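Local coordinates for botulinum neurotoxin type C1 (Clostridium botulinum, PDB 3R4S), which enters neurons by binding gangliosides through its heavy-chain receptor-binding region and, as the whole toxin, acts as a zinc protease that probably blocks neurotransmitter release, at residues 150-155 with 160-165; 76-81 with 119-124; 188-193 with 204-209; 47-52 with 59-64. All blocks are in the same frame, centred on the assembly; numbering follows the deposited sequence.

Contact 1: 150-155 with 160-165; sequences VTVTNN and MKIYIN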
loop_
_atom_site.group_PDB
_atom_site.type_symbol
_atom_site.label_atom_id
_atom_site.label_comp_id
_atom_site.label_asym_id
_atom_site.label_seq_id
_atom_site.Cartn_x
_atom_site.Cartn_y
_atom_site.Cartn_z
ATOM N N VAL A 150 -1.086 10.601 2.968
ATOM C CA VAL A 150 -0.987 11.939 2.411
ATOM C C VAL A 150 -0.673 12.949 3.504
ATOM O O VAL A 150 -1.184 12.866 4.630
ATOM C CB VAL A 150 -2.295 12.338 1.738
ATOM C CG1 VAL A 150 -2.303 13.837 1.414
ATOM C CG2 VAL A 150 -2.523 11.489 0.459
ATOM N N THR A 151 0.189 13.898 3.189
ATOM C CA THR A 151 0.323 15.057 4.055
ATOM C C THR A 151 0.484 16.286 3.188
ATOM O O THR A 151 1.390 16.359 2.354
ATOM C CB THR A 151 1.508 14.934 5.014
ATOM O OG1 THR A 151 1.508 13.622 5.593
ATOM C CG2 THR A 151 1.410 15.992 6.114
ATOM N N VAL A 152 -0.431 17.231 3.363
ATOM C CA VAL A 152 -0.360 18.511 2.685
ATOM C C VAL A 152 0.010 19.568 3.720
ATOM O O VAL A 152 -0.564 19.593 4.819
ATOM C CB VAL A 152 -1.716 18.872 2.043
ATOM C CG1 VAL A 152 -1.737 20.331 1.609
ATOM C CG2 VAL A 152 -2.035 17.938 0.873
ATOM N N THR A 153 0.972 20.431 3.395
ATOM C CA THR A 153 1.259 21.558 4.280
ATOM C C THR A 153 1.144 22.849 3.502
ATOM O O THR A 153 1.430 22.890 2.311
ATOM C CB THR A 153 2.642 21.466 4.982
ATOM O OG1 THR A 153 3.698 21.634 4.025
ATOM C CG2 THR A 153 2.800 20.129 5.701
ATOM N N ASN A 154 0.698 23.897 4.178
ATOM C CA ASN A 154 0.578 25.200 3.554
ATOM C C ASN A 154 1.093 26.300 4.465
ATOM O O ASN A 154 0.910 26.250 5.672
ATOM C CB ASN A 154 -0.866 25.497 3.204
ATOM C CG ASN A 154 -1.000 26.731 2.349
ATOM O OD1 ASN A 154 -1.516 27.776 2.785
ATOM N ND2 ASN A 154 -0.528 26.629 1.128
ATOM N N ASN A 155 1.731 27.293 3.861
ATOM C CA ASN A 155 2.221 28.465 4.565
ATOM C C ASN A 155 1.990 29.666 3.652
ATOM O O ASN A 155 2.611 29.763 2.596
ATOM C CB ASN A 155 3.713 28.298 4.877
ATOM C CG ASN A 155 4.282 29.464 5.670
ATOM O OD1 ASN A 155 3.713 30.541 5.691
ATOM N ND2 ASN A 155 5.414 29.251 6.312
ATOM N N MET A 160 3.279 25.680 -0.566
ATOM C CA MET A 160 2.311 24.621 -0.321
ATOM C C MET A 160 2.968 23.343 -0.816
ATOM O O MET A 160 3.610 23.323 -1.883
ATOM C CB MET A 160 0.969 24.890 -1.017
ATOM C CG MET A 160 1.023 24.908 -2.542
ATOM S SD MET A 160 -0.587 25.332 -3.269
ATOM C CE MET A 160 -1.632 24.236 -2.352
ATOM N N LYS A 161 2.861 22.293 -0.012
ATOM C CA LYS A 161 3.600 21.068 -0.278
ATOM C C LYS A 161 2.691 19.865 -0.114
ATOM O O LYS A 161 1.749 19.879 0.685
ATOM C CB LYS A 161 4.785 20.940 0.684
ATOM C CG LYS A 161 5.781 22.092 0.613
ATOM C CD LYS A 161 6.898 21.908 1.631
ATOM C CE LYS A 161 7.433 23.257 2.071
ATOM N NZ LYS A 161 8.317 23.161 3.274
ATOM N N ILE A 162 2.971 18.815 -0.869
ATOM C CA ILE A 162 2.299 17.560 -0.629
ATOM C C ILE A 162 3.346 16.463 -0.512
ATOM O O ILE A 162 4.295 16.411 -1.297
ATOM C CB ILE A 162 1.211 17.245 -1.686
ATOM C CG1 ILE A 162 0.558 15.895 -1.371
ATOM C CG2 ILE A 162 1.806 17.220 -3.101
ATOM C CD1 ILE A 162 -0.758 15.691 -2.108
ATOM N N TYR A 163 3.189 15.634 0.517
ATOM C CA TYR A 163 4.037 14.480 0.746
ATOM C C TYR A 163 3.233 13.191 0.604
ATOM O O TYR A 163 2.036 13.155 0.886
ATOM C CB TYR A 163 4.601 14.502 2.164
ATOM C CG TYR A 163 5.395 15.725 2.581
ATOM C CD1 TYR A 163 6.748 15.618 2.905
ATOM C CD2 TYR A 163 4.793 16.967 2.705
ATOM C CE1 TYR A 163 7.489 16.728 3.322
ATOM C CE2 TYR A 163 5.528 18.089 3.117
ATOM C CZ TYR A 163 6.869 17.957 3.426
ATOM O OH TYR A 163 7.595 19.055 3.839
ATOM N N ILE A 164 3.909 12.125 0.200
ATOM C CA ILE A 164 3.289 10.818 0.093
ATOM C C ILE A 164 4.204 9.859 0.846
ATOM O O ILE A 164 5.409 9.821 0.601
ATOM C CB ILE A 164 3.120 10.400 -1.384
ATOM C CG1 ILE A 164 2.256 11.423 -2.121
ATOM C CG2 ILE A 164 2.513 8.993 -1.508
ATOM C CD1 ILE A 164 0.813 11.493 -1.613
ATOM N N ASN A 165 3.634 9.143 1.809
ATOM C CA ASN A 165 4.400 8.246 2.656
ATOM C C ASN A 165 5.653 8.911 3.213
ATOM O O ASN A 165 6.733 8.321 3.234
ATOM C CB ASN A 165 4.720 6.954 1.898
ATOM C CG ASN A 165 3.461 6.240 1.428
ATOM O OD1 ASN A 165 2.451 6.211 2.146
ATOM N ND2 ASN A 165 3.513 5.652 0.225
HETATM O O HOH W 1 6.175 21.016 5.098
#
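The Tyr163 ring presents its edge to the 150-155 strand. Thr151 O lies in the ring plane, 3.5 Å from Tyr163 CD2, and Thr153 OG1 stands further along the same edge, 4.1 Å from Tyr163 CE2. At the end of the ring a single water joins the two residues: it donates to Thr153 OG1 at 2.8 Å and is hydrogen-bonded to Tyr163 OH. The hydroxyl of Thr153 sits between its own backbone N and carbonyl carbon (chi1 69°), a placement that also brings it 3.6 Å from Lys161 CB.

Beneath these side chains the backbones form an antiparallel beta hairpin in one sheet of the lectin-like, concanavalin-type sandwich. Thr151 with Tyr163 and Thr153 with Lys161 are its hydrogen-bonded pairs, each giving and taking one N-H...O bond; the tightest runs from Tyr163 N to Thr151 O at 2.7 Å. Thr151, Thr153 and Tyr163 all pack on Ile225 of helix 222-231, which lies over this face of the sheet.

The reverse face is mostly apolar and turns towards strands 116-124 and 127-134 of the second sheet. Here Val152 CG2 touches Ile162 CD1 at 3.9 Å, while Val150 and Ile164 project together from the sheet, with Val150 CG2 on Ile164 CD1. At the far end Asn154 ND2 is modelled 3.1 Å from Met160 CB, an unusually short approach whose detail is doubtful; this buried nitrogen has no polar partner in the model.

Contact 2: 76-81 with 119-124; sequences ESFSIS and FTLKQN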
loop_
_atom_site.group_PDB
_atom_site.type_symbol
_atom_site.label_atom_id
_atom_site.label_comp_id
_atom_site.label_asym_id
_atom_site.label_seq_id
_atom_site.Cartn_x
_atom_site.Cartn_y
_atom_site.Cartn_z
ATOM N N GLU A 76 -2.651 31.260 8.431
ATOM C CA GLU A 76 -1.201 31.392 8.405
ATOM C C GLU A 76 -0.577 30.135 7.804
ATOM O O GLU A 76 -0.206 30.108 6.628
ATOM C CB GLU A 76 -0.649 31.631 9.813
ATOM C CG GLU A 76 -0.983 33.000 10.405
ATOM C CD GLU A 76 -2.278 32.998 11.213
ATOM O OE1 GLU A 76 -2.401 32.176 12.157
ATOM O OE2 GLU A 76 -3.164 33.835 10.911
ATOM N N SER A 77 -0.485 29.096 8.630
ATOM C CA SER A 77 0.110 27.827 8.253
ATOM C C SER A 77 -0.746 26.699 8.780
ATOM O O SER A 77 -1.289 26.813 9.861
ATOM C CB SER A 77 1.493 27.716 8.884
ATOM O OG SER A 77 2.411 28.508 8.156
ATOM N N PHE A 78 -0.848 25.606 8.031
ATOM C CA PHE A 78 -1.545 24.415 8.516
ATOM C C PHE A 78 -1.024 23.167 7.814
ATOM O O PHE A 78 -0.286 23.260 6.823
ATOM C CB PHE A 78 -3.061 24.532 8.318
ATOM C CG PHE A 78 -3.486 24.649 6.870
ATOM C CD1 PHE A 78 -3.575 23.522 6.060
ATOM C CD2 PHE A 78 -3.813 25.877 6.328
ATOM C CE1 PHE A 78 -3.974 23.633 4.723
ATOM C CE2 PHE A 78 -4.218 25.991 5.005
ATOM C CZ PHE A 78 -4.296 24.877 4.205
ATOM N N SER A 79 -1.399 22.002 8.340
ATOM C CA SER A 79 -1.083 20.728 7.707
ATOM C C SER A 79 -2.307 19.846 7.779
ATOM O O SER A 79 -3.070 19.894 8.749
ATOM C CB SER A 79 0.076 20.023 8.410
ATOM O OG SER A 79 1.185 20.883 8.566
ATOM N N ILE A 80 -2.486 19.037 6.748
ATOM C CA ILE A 80 -3.579 18.092 6.676
ATOM C C ILE A 80 -2.969 16.729 6.396
ATOM O O ILE A 80 -2.187 16.583 5.454
ATOM C CB ILE A 80 -4.519 18.463 5.517
ATOM C CG1 ILE A 80 -5.115 19.858 5.740
ATOM C CG2 ILE A 80 -5.606 17.397 5.328
ATOM C CD1 ILE A 80 -5.985 20.336 4.576
ATOM N N SER A 81 -3.303 15.734 7.209
ATOM C CA SER A 81 -2.753 14.395 7.005
ATOM C C SER A 81 -3.827 13.328 7.096
ATOM O O SER A 81 -4.799 13.477 7.831
ATOM C CB SER A 81 -1.635 14.092 8.019
ATOM O OG SER A 81 -2.114 14.101 9.360
ATOM N N PHE A 119 -4.484 18.549 -4.489
ATOM C CA PHE A 119 -4.889 19.461 -3.421
ATOM C C PHE A 119 -5.020 20.856 -3.989
ATOM O O PHE A 119 -4.137 21.319 -4.704
ATOM C CB PHE A 119 -3.879 19.479 -2.269
ATOM C CG PHE A 119 -4.207 20.499 -1.212
ATOM C CD1 PHE A 119 -5.174 20.230 -0.246
ATOM C CD2 PHE A 119 -3.563 21.727 -1.194
ATOM C CE1 PHE A 119 -5.496 21.177 0.737
ATOM C CE2 PHE A 119 -3.874 22.680 -0.226
ATOM C CZ PHE A 119 -4.852 22.405 0.738
ATOM N N THR A 120 -6.117 21.527 -3.668
ATOM C CA THR A 120 -6.385 22.848 -4.223
ATOM C C THR A 120 -6.758 23.876 -3.161
ATOM O O THR A 120 -7.625 23.623 -2.312
ATOM C CB THR A 120 -7.539 22.793 -5.224
ATOM O OG1 THR A 120 -7.261 21.798 -6.215
ATOM C CG2 THR A 120 -7.722 24.146 -5.895
ATOM N N LEU A 121 -6.088 25.025 -3.194
ATOM C CA LEU A 121 -6.578 26.204 -2.488
ATOM C C LEU A 121 -7.467 26.964 -3.466
ATOM O O LEU A 121 -7.025 27.319 -4.561
ATOM C CB LEU A 121 -5.425 27.093 -2.030
ATOM C CG LEU A 121 -4.604 26.620 -0.825
ATOM C CD1 LEU A 121 -3.579 27.669 -0.461
ATOM C CD2 LEU A 121 -5.484 26.319 0.379
ATOM N N LYS A 122 -8.724 27.185 -3.098
ATOM C CA LYS A 122 -9.625 27.930 -3.966
ATOM C C LYS A 122 -9.841 29.339 -3.427
ATOM O O LYS A 122 -10.527 29.536 -2.419
ATOM C CB LYS A 122 -10.963 27.211 -4.123
ATOM C CG LYS A 122 -11.884 27.870 -5.146
ATOM C CD LYS A 122 -13.231 27.175 -5.200
ATOM C CE LYS A 122 -14.135 27.771 -6.272
ATOM N NZ LYS A 122 -13.996 27.051 -7.547
ATOM N N GLN A 123 -9.234 30.317 -4.093
ATOM C CA GLN A 123 -9.329 31.700 -3.648
ATOM C C GLN A 123 -10.721 32.259 -3.884
ATOM O O GLN A 123 -11.321 32.848 -2.990
ATOM C CB GLN A 123 -8.288 32.570 -4.350
ATOM C CG GLN A 123 -8.413 34.044 -4.019
ATOM C CD GLN A 123 -7.381 34.890 -4.744
ATOM O OE1 GLN A 123 -6.763 34.444 -5.707
ATOM N NE2 GLN A 123 -7.186 36.117 -4.275
ATOM N N ASN A 124 -11.226 32.073 -5.097
ATOM C CA ASN A 124 -12.552 32.547 -5.473
ATOM C C ASN A 124 -12.946 31.783 -6.729
ATOM O O ASN A 124 -12.213 30.888 -7.154
ATOM C CB ASN A 124 -12.540 34.062 -5.725
ATOM C CG ASN A 124 -11.472 34.473 -6.722
ATOM O OD1 ASN A 124 -11.382 33.908 -7.817
ATOM N ND2 ASN A 124 -10.640 35.442 -6.342
#
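Two different first torsions bring Phe78 and Phe119 together: Phe78 holds CG between its backbone N and carbonyl carbon (chi1 62°), whereas Phe119 carries CG anti to the N (chi1 175°). Both rings reach into the space between their strands, where the edge of Phe78 meets the far corner of Phe119, Phe78 CE1 lying 4.3 Å from Phe119 CZ. Phe119 CZ is close to the plane of the Phe78 ring, and the two ring planes are inclined to each other by about 63°.

Leu121 CD2 comes to the same edge of Phe78, 4.3 Å from Phe78 CZ, so that Phe119 and Leu121 take neighbouring positions along the rim. Beside them the extended arm of Ile80 crosses Phe119 at about a right angle, with Ile80 CD1 4.0 Å from Phe119 CE1.

The strands belong to the two facing sheets of the beta sandwich, and their axes pass 11.6 Å apart. Other side chains fill in round the four residues: Val152 also packs on Phe119, and Trp108 lies against both Ile80 and Leu121. Beyond Leu121 the second strand ends in a classic beta bulge, where Gln123 and Asn124 both face Ser127.

Every touching atom across this interface is carbon and no hydrogen bond spans it, so the sheets are held together here by dispersion and by the exclusion of water, without the directional bonds that would fix one exact register.

Contact 3: 188-193 with 204-209; sequences FEINKI and DNINMW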
loop_
_atom_site.group_PDB
_atom_site.type_symbol
_atom_site.label_atom_id
_atom_site.label_comp_id
_atom_site.label_asym_id
_atom_site.label_seq_id
_atom_site.Cartn_x
_atom_site.Cartn_y
_atom_site.Cartn_z
ATOM N N PHE A 188 -16.460 14.464 3.224
ATOM C CA PHE A 188 -15.952 13.273 2.574
ATOM C C PHE A 188 -17.089 12.633 1.783
ATOM O O PHE A 188 -18.064 12.155 2.350
ATOM C CB PHE A 188 -15.418 12.276 3.603
ATOM C CG PHE A 188 -14.319 12.825 4.478
ATOM C CD1 PHE A 188 -12.992 12.454 4.269
ATOM C CD2 PHE A 188 -14.614 13.702 5.519
ATOM C CE1 PHE A 188 -11.971 12.948 5.084
ATOM C CE2 PHE A 188 -13.599 14.212 6.334
ATOM C CZ PHE A 188 -12.278 13.835 6.113
ATOM N N GLU A 189 -16.952 12.621 0.466
ATOM C CA GLU A 189 -17.941 11.998 -0.401
ATOM C C GLU A 189 -17.346 11.942 -1.790
ATOM O O GLU A 189 -16.710 12.905 -2.232
ATOM C CB GLU A 189 -19.238 12.820 -0.425
ATOM C CG GLU A 189 -20.350 12.198 -1.254
ATOM C CD GLU A 189 -21.642 13.018 -1.269
ATOM O OE1 GLU A 189 -21.579 14.264 -1.170
ATOM O OE2 GLU A 189 -22.724 12.402 -1.390
ATOM N N ILE A 190 -17.536 10.818 -2.479
ATOM C CA ILE A 190 -16.996 10.682 -3.830
ATOM C C ILE A 190 -17.977 11.246 -4.849
ATOM O O ILE A 190 -18.963 10.596 -5.193
ATOM C CB ILE A 190 -16.668 9.210 -4.164
ATOM C CG1 ILE A 190 -15.801 8.607 -3.054
ATOM C CG2 ILE A 190 -15.983 9.138 -5.522
ATOM C CD1 ILE A 190 -15.652 7.054 -3.109
ATOM N N ASN A 191 -17.712 12.470 -5.302
ATOM C CA ASN A 191 -18.605 13.190 -6.209
ATOM C C ASN A 191 -17.972 13.425 -7.574
ATOM O O ASN A 191 -17.041 14.219 -7.717
ATOM C CB ASN A 191 -19.003 14.541 -5.603
ATOM C CG ASN A 191 -19.848 14.389 -4.345
ATOM O OD1 ASN A 191 -20.642 13.455 -4.233
ATOM N ND2 ASN A 191 -19.685 15.308 -3.394
ATOM N N LYS A 192 -18.495 12.730 -8.572
ATOM C CA LYS A 192 -17.989 12.824 -9.928
ATOM C C LYS A 192 -18.146 14.239 -10.442
ATOM O O LYS A 192 -19.173 14.878 -10.233
ATOM C CB LYS A 192 -18.745 11.846 -10.838
ATOM C CG LYS A 192 -18.147 11.684 -12.221
ATOM C CD LYS A 192 -18.697 10.431 -12.883
ATOM C CE LYS A 192 -18.136 10.214 -14.280
ATOM N NZ LYS A 192 -18.700 8.963 -14.880
ATOM N N ILE A 193 -17.124 14.712 -11.149
ATOM C CA ILE A 193 -17.196 15.980 -11.862
ATOM C C ILE A 193 -17.855 15.730 -13.213
ATOM O O ILE A 193 -17.383 14.906 -13.998
ATOM C CB ILE A 193 -15.802 16.592 -12.078
ATOM C CG1 ILE A 193 -15.077 16.753 -10.739
ATOM C CG2 ILE A 193 -15.912 17.929 -12.793
ATOM C CD1 ILE A 193 -13.891 17.690 -10.797
ATOM N N ASP A 204 -17.189 2.571 -13.772
ATOM C CA ASP A 204 -17.241 1.645 -12.645
ATOM C C ASP A 204 -17.299 2.381 -11.309
ATOM O O ASP A 204 -16.692 3.435 -11.144
ATOM C CB ASP A 204 -16.013 0.725 -12.655
ATOM C CG ASP A 204 -15.880 -0.073 -13.945
ATOM O OD1 ASP A 204 -16.905 -0.291 -14.631
ATOM O OD2 ASP A 204 -14.745 -0.490 -14.268
ATOM N N ASN A 205 -18.032 1.817 -10.356
ATOM C CA ASN A 205 -17.978 2.295 -8.983
ATOM C C ASN A 205 -16.530 2.220 -8.491
ATOM O O ASN A 205 -15.784 1.303 -8.853
ATOM C CB ASN A 205 -18.917 1.460 -8.097
ATOM C CG ASN A 205 -18.746 1.737 -6.589
ATOM O OD1 ASN A 205 -19.412 2.610 -6.016
ATOM N ND2 ASN A 205 -17.881 0.959 -5.941
ATOM N N ILE A 206 -16.117 3.213 -7.712
ATOM C CA ILE A 206 -14.874 3.104 -6.966
ATOM C C ILE A 206 -15.189 3.185 -5.491
ATOM O O ILE A 206 -16.220 3.726 -5.096
ATOM C CB ILE A 206 -13.850 4.203 -7.325
ATOM C CG1 ILE A 206 -14.424 5.590 -7.052
ATOM C CG2 ILE A 206 -13.379 4.065 -8.774
ATOM C CD1 ILE A 206 -13.391 6.712 -7.197
ATOM N N ASN A 207 -14.306 2.631 -4.677
ATOM C CA ASN A 207 -14.388 2.815 -3.236
ATOM C C ASN A 207 -13.228 3.667 -2.759
ATOM O O ASN A 207 -12.152 3.670 -3.358
ATOM C CB ASN A 207 -14.344 1.475 -2.499
ATOM C CG ASN A 207 -15.597 0.659 -2.694
ATOM O OD1 ASN A 207 -15.536 -0.515 -3.063
ATOM N ND2 ASN A 207 -16.743 1.270 -2.445
ATOM N N MET A 208 -13.446 4.383 -1.666
ATOM C CA MET A 208 -12.361 5.089 -1.016
ATOM C C MET A 208 -12.400 4.742 0.464
ATOM O O MET A 208 -13.468 4.749 1.078
ATOM C CB MET A 208 -12.498 6.599 -1.231
ATOM C CG MET A 208 -11.521 7.437 -0.412
ATOM S SD MET A 208 -11.740 9.222 -0.661
ATOM C CE MET A 208 -13.249 9.538 0.267
ATOM N N TRP A 209 -11.242 4.424 1.027
ATOM C CA TRP A 209 -11.122 4.194 2.454
ATOM C C TRP A 209 -10.291 5.319 3.028
ATOM O O TRP A 209 -9.329 5.771 2.391
ATOM C CB TRP A 209 -10.393 2.885 2.745
ATOM C CG TRP A 209 -11.090 1.638 2.333
ATOM C CD1 TRP A 209 -11.777 0.772 3.144
ATOM C CD2 TRP A 209 -11.123 1.066 1.022
ATOM N NE1 TRP A 209 -12.242 -0.295 2.412
ATOM C CE2 TRP A 209 -11.857 -0.138 1.106
ATOM C CE3 TRP A 209 -10.612 1.459 -0.217
ATOM C CZ2 TRP A 209 -12.098 -0.953 -0.004
ATOM C CZ3 TRP A 209 -10.846 0.646 -1.323
ATOM C CH2 TRP A 209 -11.583 -0.548 -1.204
#
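Ile190 leaves its strand with CB directed at segment 204-209 and divides there into two branches that meet different residues. The contact bridges the two sheets of the lectin-like sandwich, strand 188-192 lying in one and strand 207-209 in the other. The shorter branch, CG2, packs on the end of Ile206, 3.9 Å from Ile206 CD1 and a little further from Ile206 CG1. The longer branch passes through CG1, which lies anti to the carbonyl carbon (chi1 -51°), and continues nearly straight to CD1. That methyl settles at the base of Met208, 3.7 Å from Met208 CB, and lies over the adjoining main chain, 3.9 Å from Ile206 O.

The two side chains run antiparallel, Met208 passing alongside Ile190, so CD1 reaches the root of the methionine. Ile206 approaches obliquely, its CG1 placed between its backbone N and carbonyl carbon. Tyr96 packs on both isoleucines and Ile98 on Met208, which brings strand 96-98 into the same apolar cluster. All three side chains that carry the contact are buried, and no hydrogen bond crosses it.

Polar groups gather on the other side of strand 188-192, where Arg58 bonds to Asn191 OD1. The same Asn191 amide spans two residues of its strand: ND2 donates to Glu189 OE1 at 3.1 Å, with the acceptor in the amide plane but the nitrogen 51° out of the carboxylate plane.

Contact 4: 47-52 with 59-64; sequences FDFKLG and GKVIVT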
loop_
_atom_site.group_PDB
_atom_site.type_symbol
_atom_site.label_atom_id
_atom_site.label_comp_id
_atom_site.label_asym_id
_atom_site.label_seq_id
_atom_site.Cartn_x
_atom_site.Cartn_y
_atom_site.Cartn_z
ATOM N N PHE A 47 -9.303 0.623 11.472
ATOM C CA PHE A 47 -10.524 1.346 11.835
ATOM C C PHE A 47 -10.941 2.403 10.802
ATOM O O PHE A 47 -11.498 3.445 11.155
ATOM C CB PHE A 47 -10.350 2.001 13.209
ATOM C CG PHE A 47 -9.849 1.061 14.261
ATOM C CD1 PHE A 47 -10.612 -0.032 14.649
ATOM C CD2 PHE A 47 -8.620 1.270 14.869
ATOM C CE1 PHE A 47 -10.152 -0.920 15.626
ATOM C CE2 PHE A 47 -8.153 0.395 15.855
ATOM C CZ PHE A 47 -8.927 -0.705 16.232
ATOM N N ASP A 48 -10.677 2.122 9.529
ATOM C CA ASP A 48 -11.022 3.031 8.439
ATOM C C ASP A 48 -12.517 3.131 8.243
ATOM O O ASP A 48 -13.266 2.250 8.671
ATOM C CB ASP A 48 -10.434 2.482 7.143
ATOM C CG ASP A 48 -10.697 1.012 6.991
ATOM O OD1 ASP A 48 -9.942 0.210 7.584
ATOM O OD2 ASP A 48 -11.681 0.656 6.313
ATOM N N PHE A 49 -12.949 4.192 7.571
ATOM C CA PHE A 49 -14.297 4.219 7.024
ATOM C C PHE A 49 -14.257 4.114 5.506
ATOM O O PHE A 49 -13.310 4.575 4.865
ATOM C CB PHE A 49 -15.136 5.408 7.531
ATOM C CG PHE A 49 -14.615 6.784 7.137
ATOM C CD1 PHE A 49 -15.034 7.388 5.964
ATOM C CD2 PHE A 49 -13.752 7.486 7.975
ATOM C CE1 PHE A 49 -14.582 8.665 5.613
ATOM C CE2 PHE A 49 -13.289 8.755 7.637
ATOM C CZ PHE A 49 -13.711 9.351 6.452
ATOM N N LYS A 50 -15.268 3.469 4.934
ATOM C CA LYS A 50 -15.294 3.235 3.498
ATOM C C LYS A 50 -16.459 3.938 2.825
ATOM O O LYS A 50 -17.591 3.852 3.298
ATOM C CB LYS A 50 -15.384 1.737 3.195
ATOM C CG LYS A 50 -15.389 1.455 1.700
ATOM C CD LYS A 50 -15.481 -0.029 1.393
ATOM C CE LYS A 50 -16.925 -0.515 1.416
ATOM N NZ LYS A 50 -17.044 -1.853 0.758
ATOM N N LEU A 51 -16.174 4.620 1.719
ATOM C CA LEU A 51 -17.207 5.258 0.906
ATOM C C LEU A 51 -17.204 4.726 -0.524
ATOM O O LEU A 51 -16.175 4.297 -1.034
ATOM C CB LEU A 51 -17.003 6.770 0.861
ATOM C CG LEU A 51 -16.906 7.523 2.182
ATOM C CD1 LEU A 51 -16.719 9.005 1.898
ATOM C CD2 LEU A 51 -18.137 7.281 3.060
ATOM N N GLY A 52 -18.365 4.766 -1.169
ATOM C CA GLY A 52 -18.497 4.336 -2.545
ATOM C C GLY A 52 -18.987 5.480 -3.406
ATOM O O GLY A 52 -19.510 6.468 -2.890
ATOM N N GLY A 59 -22.217 7.000 0.578
ATOM C CA GLY A 59 -21.803 7.518 1.864
ATOM C C GLY A 59 -21.293 8.944 1.817
ATOM O O GLY A 59 -20.673 9.386 0.847
ATOM N N LYS A 60 -21.543 9.655 2.904
ATOM C CA LYS A 60 -21.168 11.046 3.040
ATOM C C LYS A 60 -20.797 11.230 4.515
ATOM O O LYS A 60 -21.601 10.934 5.393
ATOM C CB LYS A 60 -22.387 11.907 2.665
ATOM C CG LYS A 60 -22.146 13.385 2.473
ATOM C CD LYS A 60 -23.443 14.080 2.009
ATOM C CE LYS A 60 -23.240 15.570 1.813
ATOM N NZ LYS A 60 -24.508 16.288 1.460
ATOM N N VAL A 61 -19.575 11.677 4.794
ATOM C CA VAL A 61 -19.194 12.012 6.159
ATOM C C VAL A 61 -18.959 13.511 6.231
ATOM O O VAL A 61 -18.131 14.041 5.499
ATOM C CB VAL A 61 -17.924 11.275 6.611
ATOM C CG1 VAL A 61 -17.491 11.754 7.995
ATOM C CG2 VAL A 61 -18.136 9.758 6.603
ATOM N N ILE A 62 -19.695 14.192 7.104
ATOM C CA ILE A 62 -19.600 15.638 7.205
ATOM C C ILE A 62 -18.995 16.058 8.541
ATOM O O ILE A 62 -19.535 15.733 9.597
ATOM C CB ILE A 62 -20.981 16.283 7.076
ATOM C CG1 ILE A 62 -21.689 15.785 5.816
ATOM C CG2 ILE A 62 -20.865 17.790 7.078
ATOM C CD1 ILE A 62 -23.104 16.282 5.697
ATOM N N VAL A 63 -17.870 16.771 8.490
ATOM C CA VAL A 63 -17.236 17.294 9.700
ATOM C C VAL A 63 -17.505 18.791 9.779
ATOM O O VAL A 63 -17.208 19.534 8.833
ATOM C CB VAL A 63 -15.714 17.074 9.696
ATOM C CG1 VAL A 63 -15.089 17.640 10.964
ATOM C CG2 VAL A 63 -15.379 15.590 9.546
ATOM N N THR A 64 -18.084 19.234 10.892
ATOM C CA THR A 64 -18.341 20.656 11.104
ATOM C C THR A 64 -17.503 21.151 12.267
ATOM O O THR A 64 -17.770 20.837 13.429
ATOM C CB THR A 64 -19.825 20.941 11.356
ATOM O OG1 THR A 64 -20.590 20.430 10.261
ATOM C CG2 THR A 64 -20.074 22.449 11.490
HETATM O O HOH W 2 -19.279 8.839 -1.487
HETATM O O HOH W 3 -20.982 4.717 -0.073
#
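One water accepts two backbone N-H groups, from Gly59 N at 2.7 Å and Gly52 N at 2.8 Å, and so joins segments that share no direct hydrogen bond. A second water does the converse, donating to Gly52 O and to Gly59 O, each at 2.8 Å. The pair of waters satisfies the N and O of both glycines where the two chains draw apart. Strand 49-52 belongs to one sheet of the beta sandwich and strand 60-64 to the other; they diverge from this end, their directions 122° apart, and side chains take over from water in the space between them.

Leu51 fills the part next to the glycines. Its CG stands anti to the carbonyl carbon (chi1 -54°), which aims CD2 at the backbone of Gly59, 3.8 Å from Gly59 C and 3.9 Å from Gly59 CA. With no side chain on Gly59, the leucine methyl can rest directly on the main chain there.

Further along the strands Phe49 and Val61 point at each other across the gap. The Phe49 ring is swung between its own backbone N and carbonyl carbon (chi1 63°), and the Val61 methyl approaches it obliquely. Phe188 of strand 185-192 meets Phe49 edge-to-face and also packs on Leu51 and Val61, while Val39 covers Leu51 and Val61. A single methyl links the two apolar pairs: Val61 CG2 lies 3.8 Å from Phe49 CE1 and 4.3 Å from Leu51 CD2.

In the fold
From the N terminus the four contacts close one after another, none nested and none crossing. Contact 4 closes a short loop between strands of opposite sheets; contact 2 spans 37 residues, largely strand, and again joins the two sheets. Contact 1 closes the tight turn of a hairpin within one sheet, and contact 3 brings the chain back across the sandwich after a partly unmodelled loop. Strand 77-87 pairs with 148-155, joining contacts 2 and 1. Contacts 3 and 4 are bound through both sheets, 207-216 beside 49-52 and 185-192 beside 60-64. All lie in the N-terminal receptor-binding part, whereas the sialic acids sit on the C-terminal trefoil.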